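Long-range contacts in TetR family transcriptional regulator (Rhodococcus erythropolis, PDB 4ZA6), which probably acts as a TetR-family transcriptional repressor, QsdR, controlling the quorum-sensing signal degradation gene qsdA in Rhodococcus erythropolis: residues 47-55 with 98-109; 117-128 with 143-151. One frame throughout, in Å; residues are numbered along the deposited sequence.

Contact 1 of 2, residues 47-55 with 98-109; sequences RDELLGTVL and LTKREPMVFIKL
R47 and E102 form a two-pronged salt bridge whose flat groups are not coplanar: the guanidinium and carboxylate planes stand 62° apart. It lies where, as in other TetR-family regulators, the long helix that follows the helix-turn-helix (helix 47-69) meets the all-helical C-terminal domain. R47 NH2 gives E102 OE2 a nearly straight bond of 2.9 Å lying in the guanidinium plane, although OE2 is met from above the carboxylate plane. R47 NH1 stands 2.6 Å from E102 OE1, but the bent approach makes that hydrogen bond weak. With CG anti to the backbone N (chi1 -166°) and the chain extended as far as NE, R47 spans the gap to E102, which sits at the N-cap position of helix 103-111. R101 completes the network, its NE lying 3.6 Å from E102 OE2. Replacing R47 by an alanine removes both guanidinium bonds and would probably leave E102 with R101 as its remaining charged partner in the network, and the start of helix 47-69 without its ionic link to E102. Beside the charges the contact is mostly apolar, and the short segments 47-55 and 103-109 cross at -63°. L109 enters as a knob into the hole formed by D48, L51, G52 and L55; its CD1 lies 3.7 Å from L51 CD2, the two side chains meeting at about a right angle. L51 and L98 meet tip to tip, while V105 packs its CG1 against D48 OD1. Farther along helix 47-69, L55 CD1 touches the edge of the F106 ring, 3.9 Å from F106 CD1.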
# COMPACT_ATOMS: atom_id res chain seq x y z
N ARG A 47 -5.68 6.04 16.80
CA ARG A 47 -6.04 4.78 16.16
C ARG A 47 -5.84 4.82 14.63
O ARG A 47 -5.38 3.83 14.06
CB ARG A 47 -7.51 4.49 16.51
CG ARG A 47 -7.99 3.09 16.23
CD ARG A 47 -9.51 3.07 16.34
NE ARG A 47 -10.07 1.73 16.13
CZ ARG A 47 -10.35 1.21 14.94
NH1 ARG A 47 -10.08 1.89 13.83
NH2 ARG A 47 -10.87 -0.01 14.84
N ASP A 48 -6.20 5.95 13.98
CA ASP A 48 -6.06 6.07 12.53
C ASP A 48 -4.58 6.15 12.10
O ASP A 48 -4.20 5.48 11.15
CB ASP A 48 -6.92 7.21 11.96
CG ASP A 48 -8.43 7.03 12.13
OD1 ASP A 48 -8.87 5.89 12.49
OD2 ASP A 48 -9.17 8.00 11.88
N GLU A 49 -3.76 6.92 12.84
CA GLU A 49 -2.32 7.08 12.58
C GLU A 49 -1.61 5.74 12.72
O GLU A 49 -0.78 5.39 11.89
CB GLU A 49 -1.68 8.10 13.54
CG GLU A 49 -2.12 9.53 13.30
CD GLU A 49 -1.46 10.49 14.26
OE1 GLU A 49 -1.95 10.62 15.41
OE2 GLU A 49 -0.42 11.09 13.89
N LEU A 50 -1.97 4.97 13.79
CA LEU A 50 -1.41 3.65 14.04
C LEU A 50 -1.85 2.64 12.97
O LEU A 50 -1.03 1.88 12.49
CB LEU A 50 -1.76 3.16 15.45
CG LEU A 50 -1.22 1.78 15.83
CD1 LEU A 50 0.31 1.67 15.66
CD2 LEU A 50 -1.65 1.41 17.18
N LEU A 51 -3.13 2.64 12.58
CA LEU A 51 -3.61 1.72 11.54
C LEU A 51 -2.92 2.00 10.20
O LEU A 51 -2.50 1.06 9.53
CB LEU A 51 -5.15 1.71 11.42
CG LEU A 51 -5.76 0.74 10.39
CD1 LEU A 51 -5.39 -0.73 10.69
CD2 LEU A 51 -7.24 0.91 10.29
N GLY A 52 -2.72 3.28 9.88
CA GLY A 52 -2.00 3.69 8.69
C GLY A 52 -0.58 3.16 8.66
O GLY A 52 -0.11 2.69 7.63
N THR A 53 0.12 3.18 9.81
CA THR A 53 1.50 2.66 9.95
C THR A 53 1.51 1.17 9.72
O THR A 53 2.39 0.68 9.02
CB THR A 53 2.04 3.03 11.33
OG1 THR A 53 2.00 4.44 11.46
CG2 THR A 53 3.45 2.49 11.59
N VAL A 54 0.55 0.45 10.33
CA VAL A 54 0.38 -0.99 10.26
C VAL A 54 0.17 -1.39 8.78
O VAL A 54 0.85 -2.29 8.28
CB VAL A 54 -0.81 -1.42 11.18
CG1 VAL A 54 -1.36 -2.81 10.81
CG2 VAL A 54 -0.40 -1.38 12.66
N LEU A 55 -0.74 -0.70 8.10
CA LEU A 55 -1.07 -0.95 6.69
C LEU A 55 0.06 -0.55 5.75
O LEU A 55 0.25 -1.22 4.75
CB LEU A 55 -2.37 -0.24 6.31
CG LEU A 55 -3.62 -0.71 7.06
CD1 LEU A 55 -4.85 0.13 6.67
CD2 LEU A 55 -3.85 -2.19 6.86
N LEU A 98 -11.29 -5.74 7.40
CA LEU A 98 -11.11 -4.34 7.80
C LEU A 98 -11.99 -3.42 6.97
O LEU A 98 -12.71 -2.62 7.55
CB LEU A 98 -9.62 -3.94 7.69
CG LEU A 98 -9.27 -2.50 8.08
CD1 LEU A 98 -9.04 -2.37 9.58
CD2 LEU A 98 -8.07 -2.00 7.29
N THR A 99 -11.99 -3.59 5.64
CA THR A 99 -12.79 -2.76 4.72
C THR A 99 -14.29 -2.91 4.90
O THR A 99 -15.02 -1.96 4.66
CB THR A 99 -12.32 -2.86 3.26
OG1 THR A 99 -12.49 -4.19 2.77
CG2 THR A 99 -10.88 -2.41 3.09
N LYS A 100 -14.74 -4.10 5.33
CA LYS A 100 -16.15 -4.38 5.59
C LYS A 100 -16.63 -3.66 6.83
O LYS A 100 -17.72 -3.11 6.84
CB LYS A 100 -16.40 -5.89 5.70
CG LYS A 100 -16.63 -6.56 4.36
CD LYS A 100 -16.67 -8.08 4.50
CE LYS A 100 -16.79 -8.78 3.16
NZ LYS A 100 -16.88 -10.26 3.31
N ARG A 101 -15.78 -3.62 7.86
CA ARG A 101 -16.11 -2.98 9.13
C ARG A 101 -15.92 -1.46 9.15
O ARG A 101 -16.74 -0.77 9.73
CB ARG A 101 -15.30 -3.66 10.25
CG ARG A 101 -15.68 -3.28 11.68
CD ARG A 101 -14.74 -3.90 12.71
NE ARG A 101 -13.34 -3.65 12.37
CZ ARG A 101 -12.49 -4.59 11.95
NH1 ARG A 101 -12.88 -5.85 11.84
NH2 ARG A 101 -11.25 -4.27 11.65
N GLU A 102 -14.83 -0.94 8.53
CA GLU A 102 -14.46 0.47 8.58
C GLU A 102 -14.15 1.02 7.19
O GLU A 102 -13.02 1.44 6.97
CB GLU A 102 -13.23 0.64 9.49
CG GLU A 102 -13.41 0.07 10.88
CD GLU A 102 -12.25 0.35 11.80
OE1 GLU A 102 -12.09 1.52 12.21
OE2 GLU A 102 -11.50 -0.60 12.11
N PRO A 103 -15.11 1.07 6.24
CA PRO A 103 -14.77 1.54 4.90
C PRO A 103 -14.28 2.98 4.81
O PRO A 103 -13.30 3.23 4.11
CB PRO A 103 -16.04 1.26 4.10
CG PRO A 103 -17.14 1.30 5.13
CD PRO A 103 -16.53 0.63 6.31
N MET A 104 -14.91 3.91 5.54
CA MET A 104 -14.55 5.33 5.54
C MET A 104 -13.16 5.59 6.10
O MET A 104 -12.43 6.44 5.57
CB MET A 104 -15.60 6.17 6.28
CG MET A 104 -16.96 6.21 5.57
SD MET A 104 -18.14 7.35 6.35
CE MET A 104 -17.44 8.95 5.82
N VAL A 105 -12.77 4.86 7.17
CA VAL A 105 -11.42 4.98 7.76
C VAL A 105 -10.44 4.55 6.70
O VAL A 105 -9.48 5.27 6.43
CB VAL A 105 -11.27 4.15 9.07
CG1 VAL A 105 -9.82 4.07 9.52
CG2 VAL A 105 -12.14 4.72 10.19
N PHE A 106 -10.69 3.38 6.06
CA PHE A 106 -9.79 2.86 5.03
C PHE A 106 -9.67 3.76 3.79
O PHE A 106 -8.55 3.94 3.29
CB PHE A 106 -10.12 1.40 4.64
CG PHE A 106 -9.08 0.84 3.71
CD1 PHE A 106 -7.83 0.47 4.19
CD2 PHE A 106 -9.29 0.82 2.34
CE1 PHE A 106 -6.82 0.03 3.31
CE2 PHE A 106 -8.30 0.35 1.47
CZ PHE A 106 -7.07 -0.03 1.96
N ILE A 107 -10.79 4.33 3.31
CA ILE A 107 -10.75 5.22 2.13
C ILE A 107 -9.75 6.34 2.42
O ILE A 107 -8.88 6.63 1.58
CB ILE A 107 -12.14 5.76 1.70
CG1 ILE A 107 -13.03 4.63 1.12
CG2 ILE A 107 -11.96 6.88 0.63
CD1 ILE A 107 -14.57 4.96 1.04
N LYS A 108 -9.85 6.93 3.63
CA LYS A 108 -8.99 8.01 4.12
C LYS A 108 -7.53 7.58 4.20
O LYS A 108 -6.67 8.29 3.68
CB LYS A 108 -9.50 8.52 5.48
CG LYS A 108 -8.71 9.67 6.06
CD LYS A 108 -9.45 10.32 7.20
CE LYS A 108 -8.74 11.57 7.64
NZ LYS A 108 -7.66 11.31 8.63
N LEU A 109 -7.24 6.45 4.84
CA LEU A 109 -5.85 5.97 4.98
C LEU A 109 -5.17 5.58 3.64
O LEU A 109 -3.97 5.79 3.47
CB LEU A 109 -5.83 4.77 5.95
CG LEU A 109 -6.25 5.05 7.38
CD1 LEU A 109 -6.19 3.78 8.20
CD2 LEU A 109 -5.37 6.10 8.03

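Contact 2 of 2, residues 117-128 with 143-151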
# COMPACT_ATOMS: atom_id res chain seq x y z
N GLU A 117 -0.04 5.81 0.80
CA GLU A 117 0.42 6.43 -0.45
C GLU A 117 1.90 6.80 -0.43
O GLU A 117 2.54 6.65 -1.46
CB GLU A 117 -0.44 7.64 -0.87
CG GLU A 117 -1.82 7.30 -1.42
CD GLU A 117 -2.60 8.43 -2.07
OE1 GLU A 117 -2.30 9.62 -1.79
OE2 GLU A 117 -3.48 8.14 -2.90
N SER A 118 2.46 7.25 0.72
CA SER A 118 3.89 7.63 0.80
C SER A 118 4.83 6.47 0.60
O SER A 118 5.79 6.60 -0.14
CB SER A 118 4.23 8.32 2.12
OG SER A 118 3.49 9.52 2.25
N ILE A 119 4.58 5.33 1.28
CA ILE A 119 5.44 4.16 1.11
C ILE A 119 5.26 3.56 -0.30
O ILE A 119 6.26 3.21 -0.93
CB ILE A 119 5.29 3.12 2.26
CG1 ILE A 119 6.43 2.05 2.24
CG2 ILE A 119 3.90 2.45 2.26
CD1 ILE A 119 7.83 2.55 2.52
N SER A 120 4.02 3.52 -0.81
CA SER A 120 3.74 3.01 -2.16
C SER A 120 4.54 3.86 -3.18
O SER A 120 5.27 3.29 -3.99
CB SER A 120 2.25 3.06 -2.46
OG SER A 120 1.52 2.25 -1.55
N ALA A 121 4.47 5.22 -3.07
CA ALA A 121 5.17 6.18 -3.95
C ALA A 121 6.72 6.09 -3.84
O ALA A 121 7.40 6.12 -4.86
CB ALA A 121 4.71 7.60 -3.65
N SER A 122 7.26 5.94 -2.62
CA SER A 122 8.72 5.83 -2.43
C SER A 122 9.27 4.48 -2.90
O SER A 122 10.37 4.45 -3.46
CB SER A 122 9.11 6.12 -0.98
OG SER A 122 8.64 5.10 -0.13
N ILE A 123 8.53 3.38 -2.72
CA ILE A 123 8.96 2.07 -3.26
C ILE A 123 8.82 2.11 -4.78
O ILE A 123 9.73 1.65 -5.47
CB ILE A 123 8.21 0.87 -2.64
CG1 ILE A 123 8.48 0.77 -1.11
CG2 ILE A 123 8.61 -0.44 -3.36
CD1 ILE A 123 7.60 -0.23 -0.37
N THR A 124 7.71 2.71 -5.32
CA THR A 124 7.58 2.83 -6.78
C THR A 124 8.75 3.64 -7.38
O THR A 124 9.33 3.22 -8.38
CB THR A 124 6.21 3.37 -7.22
OG1 THR A 124 5.18 2.57 -6.63
CG2 THR A 124 6.05 3.39 -8.76
N ALA A 125 9.11 4.78 -6.74
CA ALA A 125 10.22 5.66 -7.13
C ALA A 125 11.55 4.86 -7.20
O ALA A 125 12.33 5.05 -8.12
CB ALA A 125 10.34 6.80 -6.11
N GLU A 126 11.77 3.98 -6.24
CA GLU A 126 12.95 3.10 -6.14
C GLU A 126 12.98 2.10 -7.32
O GLU A 126 14.04 1.90 -7.94
CB GLU A 126 12.93 2.39 -4.78
CG GLU A 126 14.08 1.42 -4.55
CD GLU A 126 13.80 0.37 -3.50
OE1 GLU A 126 13.04 0.65 -2.54
OE2 GLU A 126 14.37 -0.74 -3.62
N ILE A 127 11.82 1.51 -7.64
CA ILE A 127 11.64 0.58 -8.77
C ILE A 127 11.98 1.32 -10.08
O ILE A 127 12.73 0.80 -10.92
CB ILE A 127 10.21 -0.02 -8.81
CG1 ILE A 127 10.01 -1.06 -7.68
CG2 ILE A 127 9.92 -0.67 -10.17
CD1 ILE A 127 8.55 -1.18 -7.17
N LEU A 128 11.45 2.54 -10.24
CA LEU A 128 11.69 3.37 -11.42
C LEU A 128 13.16 3.73 -11.56
O LEU A 128 13.72 3.57 -12.65
CB LEU A 128 10.83 4.65 -11.40
CG LEU A 128 9.32 4.44 -11.51
CD1 LEU A 128 8.57 5.74 -11.33
CD2 LEU A 128 8.94 3.77 -12.83
N PRO A 143 11.72 9.95 -10.89
CA PRO A 143 11.08 8.74 -10.35
C PRO A 143 10.09 9.05 -9.22
O PRO A 143 9.11 8.32 -9.08
CB PRO A 143 12.27 7.93 -9.81
CG PRO A 143 13.42 8.39 -10.59
CD PRO A 143 13.20 9.84 -10.82
N GLN A 144 10.36 10.10 -8.41
CA GLN A 144 9.54 10.55 -7.29
C GLN A 144 8.23 11.08 -7.81
O GLN A 144 7.18 10.74 -7.27
CB GLN A 144 10.27 11.64 -6.44
CG GLN A 144 11.44 11.12 -5.59
CD GLN A 144 12.68 10.72 -6.38
OE1 GLN A 144 13.07 11.35 -7.39
NE2 GLN A 144 13.32 9.64 -5.95
N VAL A 145 8.29 11.90 -8.88
CA VAL A 145 7.09 12.45 -9.54
C VAL A 145 6.26 11.32 -10.18
O VAL A 145 5.05 11.24 -9.97
CB VAL A 145 7.45 13.59 -10.56
CG1 VAL A 145 6.25 13.96 -11.44
CG2 VAL A 145 7.97 14.82 -9.82
N LEU A 146 6.91 10.43 -10.94
CA LEU A 146 6.20 9.31 -11.58
C LEU A 146 5.66 8.26 -10.60
O LEU A 146 4.58 7.72 -10.83
CB LEU A 146 7.04 8.66 -12.67
CG LEU A 146 7.48 9.56 -13.80
CD1 LEU A 146 8.49 8.85 -14.62
CD2 LEU A 146 6.31 9.99 -14.68
N GLY A 147 6.40 7.98 -9.53
CA GLY A 147 6.01 7.04 -8.48
C GLY A 147 4.74 7.49 -7.77
O GLY A 147 3.80 6.72 -7.63
N GLU A 148 4.69 8.77 -7.37
CA GLU A 148 3.52 9.38 -6.75
C GLU A 148 2.32 9.36 -7.73
O GLU A 148 1.21 9.01 -7.33
CB GLU A 148 3.85 10.82 -6.28
CG GLU A 148 2.67 11.62 -5.74
CD GLU A 148 2.03 11.18 -4.44
OE1 GLU A 148 2.59 10.31 -3.74
OE2 GLU A 148 0.96 11.75 -4.11
N ALA A 149 2.57 9.67 -9.02
CA ALA A 149 1.54 9.69 -10.07
C ALA A 149 0.94 8.29 -10.30
O ALA A 149 -0.28 8.17 -10.39
CB ALA A 149 2.10 10.24 -11.36
N LEU A 150 1.79 7.25 -10.37
CA LEU A 150 1.36 5.86 -10.56
C LEU A 150 0.44 5.43 -9.41
O LEU A 150 -0.62 4.90 -9.67
CB LEU A 150 2.57 4.89 -10.66
CG LEU A 150 3.37 4.83 -12.00
CD1 LEU A 150 4.35 3.67 -11.99
CD2 LEU A 150 2.46 4.62 -13.21
N VAL A 151 0.83 5.72 -8.15
CA VAL A 151 0.06 5.37 -6.96
C VAL A 151 -1.30 6.08 -6.99
O VAL A 151 -2.34 5.43 -6.79
CB VAL A 151 0.86 5.71 -5.67
CG1 VAL A 151 -0.01 5.64 -4.40
CG2 VAL A 151 2.07 4.80 -5.55
O HOH W 1 -0.15 10.97 -1.84
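Helices 117-128 and 143-151 run in roughly opposing directions, their short axes crossing at 129° and coming within 7.6 Å of each other, close for a helix pair. The CA atoms of A125 and P143 are 4.5 Å apart, and small residues make this approach possible: A121 and A125 on one helix, G147 on the other. At G147 a CB would run into A121 O and A125 N, and T124 CG2 instead lies 3.7 Å from G147 CA. A125 CA also makes a CA-H...O contact of 3.5 Å with P143 O. V151 is the knob of the pair, set among E117, S120, A121 and T124. Its CG2 rests on the backbone, 3.5 Å from A121 N, while CG1 turns to E117 CG and S120 CB. At the other end, L128 swings CG away from its carbonyl carbon (chi1 -65°) and lays CD1 across L146 CB, 3.6 Å away, at about a right angle. T124 OG1 is occupied within its own helix, donating to S120 O from above the carbonyl plane, which leaves CG2 turned to G147 and L150. The carboxylates of E117 and E148 approach each other at one edge, and a water donating to both E117 OE1 and E148 OE2 probably eases their repulsion; R152 adds a salt bridge to E117 OE1. Around this pair, helix 47-69 packs against S120 and T124 through Y63, helix 74-90 covers T124 and L128 through F82 and I78, and helix 170-181 meets L146 and L150 through L180.

Both segments of contact 1 precede those of contact 2 in sequence, and the contacts lie across the chain's centre from each other. Their centres are 21 Å apart and their nearest atoms about 5 Å, without touching. Helix 103-111 of contact 1 is followed in the chain by helix 115-133 of contact 2, and I116 on the latter reaches back to L55 and L109. Helix 47-69 also joins them: its start belongs to contact 1, while T59 and Y63 pack against contact 2. Contact 2 lies within the C-terminal domain, which usually binds the ligand in TetR-family proteins, whereas contact 1 joins that domain to the helix after the helix-turn-helix, consistent with a relay between the two.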